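Local coordinates for tyrosinase (Aspergillus oryzae, PDB 3W6W), which is the copper-bound proenzyme of a fungal tyrosinase, a dicopper oxidoreductase that, as in its family, probably oxidises phenols to quinones once its C-terminal domain is removed, at residues I476-Y481 with G512-F517. Residues are numbered along the deposited sequence; the frame is centred on the assembly and turned at random. Where two conformers were deposited one is given.
Sequences IRYSRY and GSVFNF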
loop_
_atom_site.group_PDB
_atom_site.type_symbol
_atom_site.label_atom_id
_atom_site.label_comp_id
_atom_site.label_asym_id
_atom_site.label_seq_id
_atom_site.Cartn_x
_atom_site.Cartn_y
_atom_site.Cartn_z
ATOM N N ILE A 476 20.511 -0.840 -24.959
ATOM C CA ILE A 476 19.168 -0.388 -25.291
ATOM C C ILE A 476 19.233 1.047 -25.795
ATOM O O ILE A 476 19.683 1.941 -25.080
ATOM C CB ILE A 476 18.200 -0.442 -24.071
ATOM C CG1 ILE A 476 18.141 -1.845 -23.458
ATOM C CG2 ILE A 476 16.802 0.012 -24.477
ATOM C CD1 ILE A 476 19.152 -2.088 -22.343
ATOM N N ARG A 477 18.779 1.275 -27.020
ATOM C CA ARG A 477 18.735 2.629 -27.565
ATOM C C ARG A 477 17.320 2.907 -28.055
ATOM O O ARG A 477 16.734 2.095 -28.778
ATOM C CB ARG A 477 19.772 2.813 -28.683
ATOM C CG ARG A 477 19.859 4.247 -29.208
ATOM C CD ARG A 477 21.180 4.513 -29.928
ATOM N NE ARG A 477 21.307 3.733 -31.157
ATOM C CZ ARG A 477 22.448 3.540 -31.810
ATOM N NH1 ARG A 477 23.578 4.073 -31.368
ATOM N NH2 ARG A 477 22.463 2.804 -32.905
ATOM N N TYR A 478 16.767 4.043 -27.647
ATOM C CA TYR A 478 15.358 4.342 -27.873
ATOM C C TYR A 478 15.165 5.842 -28.034
ATOM O O TYR A 478 16.099 6.611 -27.818
ATOM C CB TYR A 478 14.497 3.821 -26.706
ATOM C CG TYR A 478 14.793 4.487 -25.381
ATOM C CD1 TYR A 478 15.851 4.055 -24.591
ATOM C CD2 TYR A 478 14.013 5.540 -24.912
ATOM C CE1 TYR A 478 16.136 4.658 -23.376
ATOM C CE2 TYR A 478 14.292 6.157 -23.689
ATOM C CZ TYR A 478 15.354 5.705 -22.924
ATOM O OH TYR A 478 15.645 6.310 -21.723
ATOM N N SER A 479 13.949 6.253 -28.388
ATOM C CA SER A 479 13.607 7.675 -28.441
ATOM C C SER A 479 12.675 8.056 -27.297
ATOM O O SER A 479 11.610 7.461 -27.131
ATOM C CB SER A 479 12.944 8.029 -29.771
ATOM O OG SER A 479 12.342 9.316 -29.710
ATOM N N ARG A 480 13.070 9.058 -26.520
ATOM C CA ARG A 480 12.279 9.544 -25.391
ATOM C C ARG A 480 10.918 10.048 -25.866
ATOM O O ARG A 480 9.948 10.074 -25.112
ATOM C CB ARG A 480 13.039 10.672 -24.681
ATOM C CG ARG A 480 12.446 11.159 -23.357
ATOM C CD ARG A 480 13.491 11.941 -22.555
ATOM N NE ARG A 480 12.986 12.481 -21.293
ATOM C CZ ARG A 480 12.680 13.762 -21.090
ATOM N NH1 ARG A 480 12.806 14.643 -22.073
ATOM N NH2 ARG A 480 12.237 14.166 -19.902
ATOM N N TYR A 481 10.862 10.464 -27.126
ATOM C CA TYR A 481 9.650 11.053 -27.673
ATOM C C TYR A 481 8.862 10.065 -28.536
ATOM O O TYR A 481 7.986 10.463 -29.292
ATOM C CB TYR A 481 9.998 12.327 -28.465
ATOM C CG TYR A 481 8.878 13.340 -28.525
ATOM C CD1 TYR A 481 8.539 14.096 -27.404
ATOM C CD2 TYR A 481 8.170 13.554 -29.702
ATOM C CE1 TYR A 481 7.515 15.023 -27.450
ATOM C CE2 TYR A 481 7.145 14.482 -29.760
ATOM C CZ TYR A 481 6.822 15.211 -28.630
ATOM O OH TYR A 481 5.801 16.134 -28.690
ATOM N N GLY A 512 15.004 -7.671 -17.495
ATOM C CA GLY A 512 15.176 -6.335 -16.940
ATOM C C GLY A 512 14.390 -5.282 -17.689
ATOM O O GLY A 512 13.801 -5.555 -18.745
ATOM N N SER A 513 14.400 -4.065 -17.153
ATOM C CA SER A 513 13.618 -2.965 -17.714
ATOM C C SER A 513 14.409 -1.667 -17.829
ATOM O O SER A 513 15.373 -1.429 -17.090
ATOM C CB SER A 513 12.382 -2.706 -16.843
ATOM O OG SER A 513 12.738 -2.090 -15.608
ATOM N N VAL A 514 13.961 -0.832 -18.764
ATOM C CA VAL A 514 14.456 0.520 -18.963
ATOM C C VAL A 514 13.228 1.417 -18.971
ATOM O O VAL A 514 12.300 1.196 -19.747
ATOM C CB VAL A 514 15.183 0.620 -20.324
ATOM C CG1 VAL A 514 15.400 2.068 -20.725
ATOM C CG2 VAL A 514 16.498 -0.153 -20.278
ATOM N N PHE A 515 13.202 2.418 -18.097
ATOM C CA PHE A 515 12.067 3.321 -18.035
ATOM C C PHE A 515 12.315 4.637 -18.746
ATOM O O PHE A 515 13.312 5.313 -18.512
ATOM C CB PHE A 515 11.668 3.625 -16.580
ATOM C CG PHE A 515 10.417 4.442 -16.461
ATOM C CD1 PHE A 515 9.199 3.932 -16.878
ATOM C CD2 PHE A 515 10.455 5.714 -15.905
ATOM C CE1 PHE A 515 8.032 4.681 -16.773
ATOM C CE2 PHE A 515 9.292 6.464 -15.770
ATOM C CZ PHE A 515 8.072 5.953 -16.207
ATOM N N ASN A 516 11.386 5.002 -19.619
ATOM C CA ASN A 516 11.430 6.314 -20.232
ATOM C C ASN A 516 10.742 7.334 -19.336
ATOM O O ASN A 516 9.516 7.470 -19.352
ATOM C CB ASN A 516 10.761 6.290 -21.601
ATOM C CG ASN A 516 10.757 7.642 -22.244
ATOM O OD1 ASN A 516 11.717 8.395 -22.107
ATOM N ND2 ASN A 516 9.668 7.983 -22.916
ATOM N N PHE A 517 11.548 8.032 -18.544
ATOM C CA PHE A 517 11.085 9.104 -17.658
ATOM C C PHE A 517 10.908 10.310 -18.562
ATOM O O PHE A 517 11.830 11.073 -18.831
ATOM C CB PHE A 517 12.147 9.313 -16.561
ATOM C CG PHE A 517 11.765 10.294 -15.463
ATOM C CD1 PHE A 517 10.639 10.103 -14.674
ATOM C CD2 PHE A 517 12.573 11.397 -15.203
ATOM C CE1 PHE A 517 10.324 10.988 -13.647
ATOM C CE2 PHE A 517 12.263 12.287 -14.176
ATOM C CZ PHE A 517 11.128 12.072 -13.399
HETATM O O HOH W 1 15.974 5.407 -18.984
HETATM O O HOH W 2 14.214 8.308 -20.732
HETATM O O HOH W 3 14.300 11.721 -18.758
#
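Two non-adjacent strands of one mixed sheet in the C-terminal domain, and the chain just after them, face each other here, with Ile476, Tyr478, Val514 and Asn516 pointing across. The strand axes lie 9.5 Å apart and 23° from parallel, with no backbone-to-backbone hydrogen bond between them, so side chains bridge the gap. At its apolar end Val514 divides its methyls: CG2 lies 3.9 Å from Ile476 CD1, the two side chains running past each other in opposite senses, while CG1 meets Tyr478 CE1 at 3.8 Å, obliquely to the ring. With CG set between the backbone N and the carbonyl carbon (chi1 64°), Tyr478 reaches across to two waters. One links its OH to Phe515 O, to which it donates; the other, lying in the ring plane, links the same OH to Asn516 OD1. The Asn516 amide, turned steeply against the ring, also serves Arg480: ND2 donates to Arg480 O at 3.0 Å, bent to 146° at the hydrogen and tilted from the carbonyl plane, while OD1 sits close to the Arg480 CG methylene. In one of two modelled conformers, which makes the grip less certain, the extended Arg480 chain carries its guanidinium side-on to Phe517 O, with NE at 3.1 Å and NH2 at 3.3 Å from that one oxygen. A third water also donates to it. Beyond the contact, Ile476 and Tyr478 bond through their backbones to strand 538-544, and Val514 to strand 488-494. Asn334 ties strand 510-516 to helix 328-340, where the Phe517 ring, about 4 Å from a bound copper, stacks on the copper ligand His336, consistent with the placeholder residue by which the C-terminal domain of pro-tyrosinases covers the active site.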